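Local coordinates for putative Acetyltransferase (PDB 3DDD), which binds coenzyme A and is probably a GNAT-family acyltransferase, its acceptor substrate not identified, at residues Y148-R153 with K253-S258; D219-A224 with I278-L283. All coordinates share one frame; numbering follows the deposited sequence. Where two conformers were deposited one is given.

Contact 1. Residues Y148-R153 with K253-S258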
ATOM      1  N   TYR A 148      -9.608  -9.159   2.660  1.00 34.22           N
ATOM      2  CA  TYR A 148     -10.934  -9.737   2.871  1.00 33.28           C
ATOM      3  C   TYR A 148     -11.968  -8.761   2.397  1.00 33.28           C
ATOM      4  O   TYR A 148     -11.791  -7.565   2.555  1.00 32.04           O
ATOM      5  CB  TYR A 148     -11.193 -10.028   4.358  1.00 33.01           C
ATOM      6  CG  TYR A 148     -10.497 -11.281   4.838  1.00 29.65           C
ATOM      7  CD1 TYR A 148     -11.021 -12.536   4.558  1.00 34.52           C
ATOM      8  CD2 TYR A 148      -9.299 -11.213   5.545  1.00 30.75           C
ATOM      9  CE1 TYR A 148     -10.401 -13.690   4.992  1.00 34.09           C
ATOM     10  CE2 TYR A 148      -8.668 -12.360   5.994  1.00 37.81           C
ATOM     11  CZ  TYR A 148      -9.224 -13.596   5.712  1.00 37.67           C
ATOM     12  OH  TYR A 148      -8.588 -14.732   6.134  1.00 39.14           O
ATOM     13  N   GLU A 149     -13.048  -9.278   1.817  1.00 31.56           N
ATOM     14  CA  GLU A 149     -14.189  -8.464   1.469  1.00 32.77           C
ATOM     15  C   GLU A 149     -15.255  -8.796   2.500  1.00 33.48           C
ATOM     16  O   GLU A 149     -15.491  -9.966   2.793  1.00 34.80           O
ATOM     17  CB  GLU A 149     -14.708  -8.778   0.060  1.00 31.18           C
ATOM     18  CG  GLU A 149     -15.735  -7.806  -0.417  1.00 32.51           C
ATOM     19  CD  GLU A 149     -16.405  -8.210  -1.731  1.00 30.03           C
ATOM     20  OE1 GLU A 149     -15.735  -8.739  -2.632  1.00 36.81           O
ATOM     21  OE2 GLU A 149     -17.617  -8.003  -1.853  1.00 38.70           O
ATOM     22  N   LEU A 150     -15.895  -7.755   3.022  1.00 30.83           N
ATOM     23  CA  LEU A 150     -16.848  -7.846   4.114  1.00 30.77           C
ATOM     24  C   LEU A 150     -18.229  -7.866   3.448  1.00 29.48           C
ATOM     25  O   LEU A 150     -18.560  -6.956   2.705  1.00 29.45           O
ATOM     26  CB  LEU A 150     -16.703  -6.611   5.038  1.00 31.52           C
ATOM     27  CG  LEU A 150     -15.328  -6.246   5.629  1.00 30.44           C
ATOM     28  CD1 LEU A 150     -15.356  -4.943   6.447  1.00 23.84           C
ATOM     29  CD2 LEU A 150     -14.760  -7.376   6.457  1.00 28.35           C
HETATM   30  N   MSE A 151     -18.986  -8.933   3.654  1.00 26.76           N
HETATM   31  CA  MSE A 151     -20.138  -9.222   2.799  1.00 28.84           C
HETATM   32  C   MSE A 151     -21.461  -8.762   3.387  1.00 30.62           C
HETATM   33  O   MSE A 151     -22.304  -8.285   2.648  1.00 34.60           O
HETATM   34  CB  MSE A 151     -20.236 -10.718   2.487  1.00 25.72           C
HETATM   35  CG  MSE A 151     -19.008 -11.332   1.771  1.00 29.46           C
HETATM   36 SE   MSE A 151     -18.291 -10.289   0.293  0.75 27.85          SE
HETATM   37  CE  MSE A 151     -19.842 -10.436  -0.898  1.00 16.68           C
ATOM     38  N   GLU A 152     -21.636  -8.900   4.702  1.00 32.01           N
ATOM     39  CA  GLU A 152     -22.913  -8.597   5.325  1.00 36.20           C
ATOM     40  C   GLU A 152     -22.800  -7.688   6.529  1.00 33.78           C
ATOM     41  O   GLU A 152     -21.852  -7.782   7.306  1.00 31.55           O
ATOM     42  CB  GLU A 152     -23.644  -9.888   5.714  1.00 35.96           C
ATOM     43  CG  GLU A 152     -23.994 -10.708   4.470  1.00 42.95           C
ATOM     44  CD  GLU A 152     -24.920 -11.863   4.754  1.00 43.42           C
ATOM     45  OE1 GLU A 152     -25.999 -11.648   5.374  1.00 53.90           O
ATOM     46  OE2 GLU A 152     -24.555 -12.976   4.315  1.00 42.52           O
ATOM     47  N   ARG A 153     -23.801  -6.822   6.663  0.50 33.66           N
ATOM     48  CA  ARG A 153     -23.919  -5.879   7.776  0.50 34.47           C
ATOM     49  C   ARG A 153     -24.333  -6.647   9.038  0.50 33.29           C
ATOM     50  O   ARG A 153     -25.417  -7.242   9.086  0.50 30.75           O
ATOM     51  CB  ARG A 153     -24.974  -4.815   7.420  0.50 33.57           C
ATOM     52  CG  ARG A 153     -25.190  -3.702   8.435  0.50 33.53           C
ATOM     53  CD  ARG A 153     -26.533  -2.945   8.232  0.50 34.68           C
ATOM     54  NE  ARG A 153     -27.006  -2.445   9.525  0.50 39.05           N
ATOM     55  CZ  ARG A 153     -27.941  -3.010  10.287  0.50 39.26           C
ATOM     56  NH1 ARG A 153     -28.609  -4.090   9.880  0.50 44.48           N
ATOM     57  NH2 ARG A 153     -28.233  -2.468  11.466  0.50 38.60           N
ATOM     58  N   LYS A 253     -15.110 -11.779  11.295  1.00 37.99           N
ATOM     59  CA  LYS A 253     -16.009 -12.900  11.082  1.00 38.97           C
ATOM     60  C   LYS A 253     -17.474 -12.525  11.121  1.00 35.50           C
ATOM     61  O   LYS A 253     -18.264 -13.127  10.409  1.00 34.57           O
ATOM     62  CB  LYS A 253     -15.719 -14.024  12.084  1.00 40.07           C
ATOM     63  CG  LYS A 253     -14.431 -14.796  11.753  1.00 48.09           C
ATOM     64  CD  LYS A 253     -14.102 -15.928  12.800  1.00 46.33           C
ATOM     65  CE  LYS A 253     -12.876 -16.765  12.351  1.00 51.32           C
ATOM     66  NZ  LYS A 253     -12.266 -17.517  13.481  1.00 54.80           N
ATOM     67  N   ILE A 254     -17.850 -11.530  11.912  1.00 35.24           N
ATOM     68  CA  ILE A 254     -19.282 -11.142  11.968  1.00 36.47           C
ATOM     69  C   ILE A 254     -19.785 -10.520  10.647  1.00 35.94           C
ATOM     70  O   ILE A 254     -20.991 -10.350  10.450  1.00 36.56           O
ATOM     71  CB  ILE A 254     -19.607 -10.188  13.162  1.00 37.23           C
ATOM     72  CG1 ILE A 254     -18.697  -8.947  13.146  1.00 38.49           C
ATOM     73  CG2 ILE A 254     -19.473 -10.943  14.466  1.00 37.41           C
ATOM     74  CD1 ILE A 254     -19.097  -7.892  14.137  1.00 35.52           C
ATOM     75  N   PHE A 255     -18.859 -10.180   9.756  1.00 34.90           N
ATOM     76  CA  PHE A 255     -19.209  -9.650   8.440  1.00 33.16           C
ATOM     77  C   PHE A 255     -19.289 -10.776   7.396  1.00 31.89           C
ATOM     78  O   PHE A 255     -19.493 -10.523   6.228  1.00 30.56           O
ATOM     79  CB  PHE A 255     -18.175  -8.599   8.011  1.00 31.35           C
ATOM     80  CG  PHE A 255     -18.154  -7.364   8.882  1.00 28.09           C
ATOM     81  CD1 PHE A 255     -17.360  -7.298  10.009  1.00 31.33           C
ATOM     82  CD2 PHE A 255     -18.893  -6.246   8.530  1.00 36.01           C
ATOM     83  CE1 PHE A 255     -17.327  -6.152  10.797  1.00 32.09           C
ATOM     84  CE2 PHE A 255     -18.883  -5.093   9.304  1.00 29.99           C
ATOM     85  CZ  PHE A 255     -18.097  -5.048  10.450  1.00 36.39           C
ATOM     86  N   LYS A 256     -19.086 -12.020   7.812  1.00 33.85           N
ATOM     87  CA  LYS A 256     -19.160 -13.146   6.904  1.00 33.82           C
ATOM     88  C   LYS A 256     -18.206 -12.888   5.761  1.00 34.38           C
ATOM     89  O   LYS A 256     -18.614 -12.828   4.603  1.00 31.36           O
ATOM     90  CB  LYS A 256     -20.580 -13.292   6.352  1.00 35.88           C
ATOM     91  CG  LYS A 256     -21.704 -13.260   7.392  1.00 37.65           C
ATOM     92  CD  LYS A 256     -22.135 -14.612   7.787  1.00 40.33           C
ATOM     93  CE  LYS A 256     -23.306 -14.546   8.796  1.00 49.03           C
ATOM     94  NZ  LYS A 256     -24.607 -14.895   8.187  1.00 39.21           N
ATOM     95  N   PRO A 257     -16.927 -12.731   6.074  1.00 33.82           N
ATOM     96  CA  PRO A 257     -16.000 -12.237   5.073  1.00 32.33           C
ATOM     97  C   PRO A 257     -15.662 -13.234   3.959  1.00 33.14           C
ATOM     98  O   PRO A 257     -15.835 -14.428   4.107  1.00 34.22           O
ATOM     99  CB  PRO A 257     -14.755 -11.904   5.901  1.00 33.47           C
ATOM    100  CG  PRO A 257     -14.771 -12.860   6.981  1.00 29.40           C
ATOM    101  CD  PRO A 257     -16.245 -13.037   7.340  1.00 36.94           C
ATOM    102  N   SER A 258     -15.163 -12.711   2.851  1.00 33.00           N
ATOM    103  CA  SER A 258     -14.776 -13.497   1.706  1.00 33.17           C
ATOM    104  C   SER A 258     -13.336 -13.135   1.417  1.00 35.16           C
ATOM    105  O   SER A 258     -13.016 -11.965   1.182  1.00 34.13           O
ATOM    106  CB  SER A 258     -15.677 -13.145   0.526  1.00 34.06           C
ATOM    107  OG  SER A 258     -15.239 -13.748  -0.675  1.00 37.28           O
TER
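Phe255 O is gripped by two backbone amides, accepting from Met151 N and from Glu152 N, each at 3.1 Å. The two donors reach the oxygen from opposite faces of its carbonyl plane. Glu152 N is tilted 35° out of that plane, more than Met151 N. Further along, Glu149 and Ser258 form an antiparallel hydrogen-bonded pair. Glu149 N gives a nearly straight bond of 2.8 Å to Ser258 O, and Ser258 N returns one to Glu149 O in the carbonyl plane.

Side chains pack beside this backbone. Leu150 CD1 lies over one face of the Phe255 ring, offset toward its rim, while Leu150 CB meets Phe255 CB at 3.9 Å. Phe255 CG stands anti to its own carbonyl carbon (chi1 -65°), which carries the ring off toward Leu228 and Phe232 of helix 221-233. Replacing Phe255 with an alanine would probably leave Leu150 CB and CD1 without the ring they pack on and open a gap beside Leu228 and Phe232. Tyr148 CD1 touches Pro257 CB at 4.0 Å. The selenomethionine Met151 bends at chi2 and chi3, and its SE comes to rest 3.9 Å from Ser258 CB. Glu152 OE2 and Lys256 NZ stay 4.3 Å apart, too far for a salt bridge.

The contact joins the end of strand 140-149 to the loop entering strand 258-267. Four main-chain bonds hold it, so the pairing probably depends less on side-chain identity than on the main chain, while the buried Leu150 and Phe255 anchor it to helix 221-233.

Contact 2. Residues D219-A224 with I278-L283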
ATOM      1  N   ASP A 219      -6.579  -0.123  20.359  1.00 37.17           N
ATOM      2  CA  ASP A 219      -6.036  -0.682  21.612  1.00 39.29           C
ATOM      3  C   ASP A 219      -6.763  -1.931  22.094  1.00 38.22           C
ATOM      4  O   ASP A 219      -6.214  -2.654  22.929  1.00 38.54           O
ATOM      5  CB  ASP A 219      -6.099   0.350  22.762  1.00 43.96           C
ATOM      6  CG  ASP A 219      -4.886   1.296  22.804  1.00 57.86           C
ATOM      7  OD1 ASP A 219      -3.785   0.954  22.293  1.00 67.92           O
ATOM      8  OD2 ASP A 219      -5.042   2.402  23.390  1.00 75.75           O
ATOM      9  N   SER A 220      -7.999  -2.161  21.636  1.00 36.20           N
ATOM     10  CA  SER A 220      -8.712  -3.414  21.946  1.00 37.08           C
ATOM     11  C   SER A 220      -9.583  -3.909  20.808  1.00 36.88           C
ATOM     12  O   SER A 220      -9.995  -3.139  19.953  1.00 38.78           O
ATOM     13  CB  SER A 220      -9.582  -3.274  23.204  1.00 36.57           C
ATOM     14  OG  SER A 220     -10.611  -2.331  23.023  1.00 36.93           O
ATOM     15  N   PRO A 221      -9.869  -5.213  20.790  1.00 36.82           N
ATOM     16  CA  PRO A 221     -10.804  -5.720  19.798  1.00 34.99           C
ATOM     17  C   PRO A 221     -12.169  -5.070  19.841  1.00 36.11           C
ATOM     18  O   PRO A 221     -12.784  -4.910  18.784  1.00 37.16           O
ATOM     19  CB  PRO A 221     -10.910  -7.203  20.144  1.00 36.21           C
ATOM     20  CG  PRO A 221      -9.578  -7.517  20.802  1.00 36.39           C
ATOM     21  CD  PRO A 221      -9.305  -6.295  21.624  1.00 37.23           C
ATOM     22  N   ARG A 222     -12.665  -4.706  21.026  1.00 37.19           N
ATOM     23  CA  ARG A 222     -13.993  -4.086  21.082  1.00 39.78           C
ATOM     24  C   ARG A 222     -14.014  -2.709  20.435  1.00 35.93           C
ATOM     25  O   ARG A 222     -14.969  -2.398  19.759  1.00 36.79           O
ATOM     26  CB  ARG A 222     -14.614  -4.045  22.480  1.00 38.06           C
ATOM     27  CG  ARG A 222     -13.808  -3.384  23.549  1.00 49.74           C
ATOM     28  CD  ARG A 222     -14.697  -3.045  24.782  1.00 47.46           C
ATOM     29  NE  ARG A 222     -15.334  -1.754  24.572  1.00 52.97           N
ATOM     30  CZ  ARG A 222     -14.754  -0.575  24.787  1.00 48.36           C
ATOM     31  NH1 ARG A 222     -13.506  -0.485  25.253  1.00 51.99           N
ATOM     32  NH2 ARG A 222     -15.437   0.531  24.535  1.00 52.06           N
ATOM     33  N   VAL A 223     -12.972  -1.905  20.622  1.00 34.20           N
ATOM     34  CA  VAL A 223     -12.871  -0.623  19.935  1.00 32.39           C
ATOM     35  C   VAL A 223     -12.705  -0.810  18.416  1.00 32.99           C
ATOM     36  O   VAL A 223     -13.379  -0.116  17.631  1.00 34.17           O
ATOM     37  CB  VAL A 223     -11.783   0.272  20.552  1.00 34.59           C
ATOM     38  CG1 VAL A 223     -11.423   1.402  19.632  1.00 25.16           C
ATOM     39  CG2 VAL A 223     -12.286   0.827  21.922  1.00 27.64           C
ATOM     40  N   ALA A 224     -11.861  -1.753  17.992  1.00 33.56           N
ATOM     41  CA  ALA A 224     -11.718  -2.058  16.537  1.00 32.17           C
ATOM     42  C   ALA A 224     -13.067  -2.428  15.944  1.00 34.19           C
ATOM     43  O   ALA A 224     -13.406  -1.971  14.837  1.00 35.10           O
ATOM     44  CB  ALA A 224     -10.721  -3.171  16.273  1.00 30.48           C
ATOM     45  N   ILE A 278      -2.140  -4.367  17.769  1.00 38.14           N
ATOM     46  CA  ILE A 278      -3.130  -3.275  17.653  1.00 35.19           C
ATOM     47  C   ILE A 278      -3.443  -2.857  16.218  1.00 35.41           C
ATOM     48  O   ILE A 278      -4.232  -1.931  15.990  1.00 33.92           O
ATOM     49  CB  ILE A 278      -2.772  -2.020  18.517  1.00 36.19           C
ATOM     50  CG1 ILE A 278      -1.494  -1.304  18.051  1.00 35.62           C
ATOM     51  CG2 ILE A 278      -2.709  -2.411  20.007  1.00 31.23           C
ATOM     52  CD1 ILE A 278      -1.372   0.107  18.652  1.00 26.79           C
ATOM     53  N   TYR A 279      -2.798  -3.532  15.266  1.00 35.67           N
ATOM     54  CA  TYR A 279      -2.782  -3.140  13.872  1.00 34.70           C
ATOM     55  C   TYR A 279      -3.658  -4.132  13.145  1.00 36.15           C
ATOM     56  O   TYR A 279      -3.238  -5.281  12.936  1.00 37.54           O
ATOM     57  CB  TYR A 279      -1.354  -3.193  13.327  1.00 33.66           C
ATOM     58  CG  TYR A 279      -1.122  -2.569  11.953  1.00 32.44           C
ATOM     59  CD1 TYR A 279      -2.015  -1.657  11.391  1.00 31.11           C
ATOM     60  CD2 TYR A 279       0.039  -2.820  11.269  1.00 33.03           C
ATOM     61  CE1 TYR A 279      -1.740  -1.052  10.161  1.00 34.29           C
ATOM     62  CE2 TYR A 279       0.320  -2.225  10.043  1.00 30.84           C
ATOM     63  CZ  TYR A 279      -0.566  -1.345   9.496  1.00 31.09           C
ATOM     64  OH  TYR A 279      -0.282  -0.771   8.273  1.00 37.26           O
ATOM     65  N   TYR A 280      -4.876  -3.691  12.797  1.00 33.48           N
ATOM     66  CA  TYR A 280      -5.938  -4.576  12.303  1.00 34.05           C
ATOM     67  C   TYR A 280      -6.069  -4.553  10.798  1.00 33.49           C
ATOM     68  O   TYR A 280      -6.434  -5.543  10.222  1.00 33.39           O
ATOM     69  CB  TYR A 280      -7.299  -4.211  12.909  1.00 34.43           C
ATOM     70  CG  TYR A 280      -7.444  -4.635  14.334  1.00 31.99           C
ATOM     71  CD1 TYR A 280      -6.865  -3.900  15.356  1.00 35.25           C
ATOM     72  CD2 TYR A 280      -8.118  -5.791  14.663  1.00 36.29           C
ATOM     73  CE1 TYR A 280      -6.960  -4.299  16.676  1.00 27.59           C
ATOM     74  CE2 TYR A 280      -8.213  -6.207  15.996  1.00 37.62           C
ATOM     75  CZ  TYR A 280      -7.641  -5.450  16.989  1.00 30.39           C
ATOM     76  OH  TYR A 280      -7.738  -5.842  18.310  1.00 33.44           O
ATOM     77  N   GLY A 281      -5.780  -3.413  10.183  1.00 33.79           N
ATOM     78  CA  GLY A 281      -5.936  -3.229   8.759  1.00 36.07           C
ATOM     79  C   GLY A 281      -4.809  -2.350   8.260  1.00 35.00           C
ATOM     80  O   GLY A 281      -4.630  -1.215   8.726  1.00 35.59           O
ATOM     81  N   ILE A 282      -4.030  -2.868   7.318  1.00 33.68           N
ATOM     82  CA  ILE A 282      -2.935  -2.091   6.779  1.00 31.73           C
ATOM     83  C   ILE A 282      -3.519  -0.985   5.904  1.00 32.75           C
ATOM     84  O   ILE A 282      -4.664  -1.062   5.440  1.00 34.31           O
ATOM     85  CB  ILE A 282      -1.868  -2.974   6.043  1.00 29.87           C
ATOM     86  CG1 ILE A 282      -2.338  -3.464   4.681  1.00 34.81           C
ATOM     87  CG2 ILE A 282      -1.424  -4.172   6.896  1.00 30.37           C
ATOM     88  CD1 ILE A 282      -1.182  -4.058   3.860  1.00 31.88           C
ATOM     89  N   LEU A 283      -2.726   0.044   5.664  1.00 34.46           N
ATOM     90  CA  LEU A 283      -3.153   1.143   4.805  1.00 34.05           C
ATOM     91  C   LEU A 283      -3.396   0.657   3.373  1.00 33.34           C
ATOM     92  O   LEU A 283      -4.477   0.815   2.854  1.00 30.10           O
ATOM     93  CB  LEU A 283      -2.133   2.301   4.859  1.00 34.60           C
ATOM     94  CG  LEU A 283      -2.675   3.648   4.312  1.00 35.46           C
ATOM     95  CD1 LEU A 283      -2.003   4.863   4.978  1.00 36.55           C
ATOM     96  CD2 LEU A 283      -2.502   3.718   2.815  1.00 27.07           C
TER
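Ala224 CB sits over the centre of the Tyr280 ring, and this CH-pi contact is the heart of the packing. The methyl carbon is 3.7 Å from the ring centroid of Tyr280 and only 4° off the ring normal. All six ring carbons are therefore almost equally distant from it. Tyr280 CG lies anti to its carbonyl carbon (chi1 -75°), and the ring reaches across to present one face to Ala224 in the first turn of helix 221-233. Away from this contact the tyrosine also touches Asp247, Ala248 and Leu251 of helix 246-252, so its side chain meets both helices.

Van der Waals contacts extend the packing. The phenol oxygen runs up against the proline that opens the helix: Tyr280 OH is 3.5 Å from Pro221 CG. It is 3.3 Å from Pro221 N, but that nitrogen carries no hydrogen to share. Separately, Ile278 CG2 approaches Asp219 CA at 4.1 Å. The Ile278 side chain also touches Ile174 and Ala178 of helix 169-179.

The polar bonds serve the helix start itself. Ser220 is the N-cap, and its OG accepts a weak bond of 3.4 Å from Val223 N. Ala224 N gives a 3.0 Å bond to Ser220 O.

Strand 279-281 pairs antiparallel with strand 212-218, which leads into the capped helix. Across from Leu216 the strand carries two residues, Tyr280 and Gly281, a classic beta bulge. The contact thus packs a helix N-terminus against a bulged neighbouring strand within the C-terminal GNAT domain.

In the fold
Contact 1 lies at the surface, while contact 2 is partly buried. Their centres are 16 Å apart and their nearest atoms about 7 Å, so they do not touch. Both involve helix 221-233: contact 2 contains its start, and residues of contact 1 pack against it further along. Helix 246-252 likewise borders both. The chemistry differs with place. Main-chain hydrogen bonds join the segments of contact 1, whereas apolar packing joins those of contact 2, whose two segments share no hydrogen bond; strand 279-281 bonds instead to strand 212-218. The segments alternate along the chain, and both contacts lie away from the coenzyme A pocket.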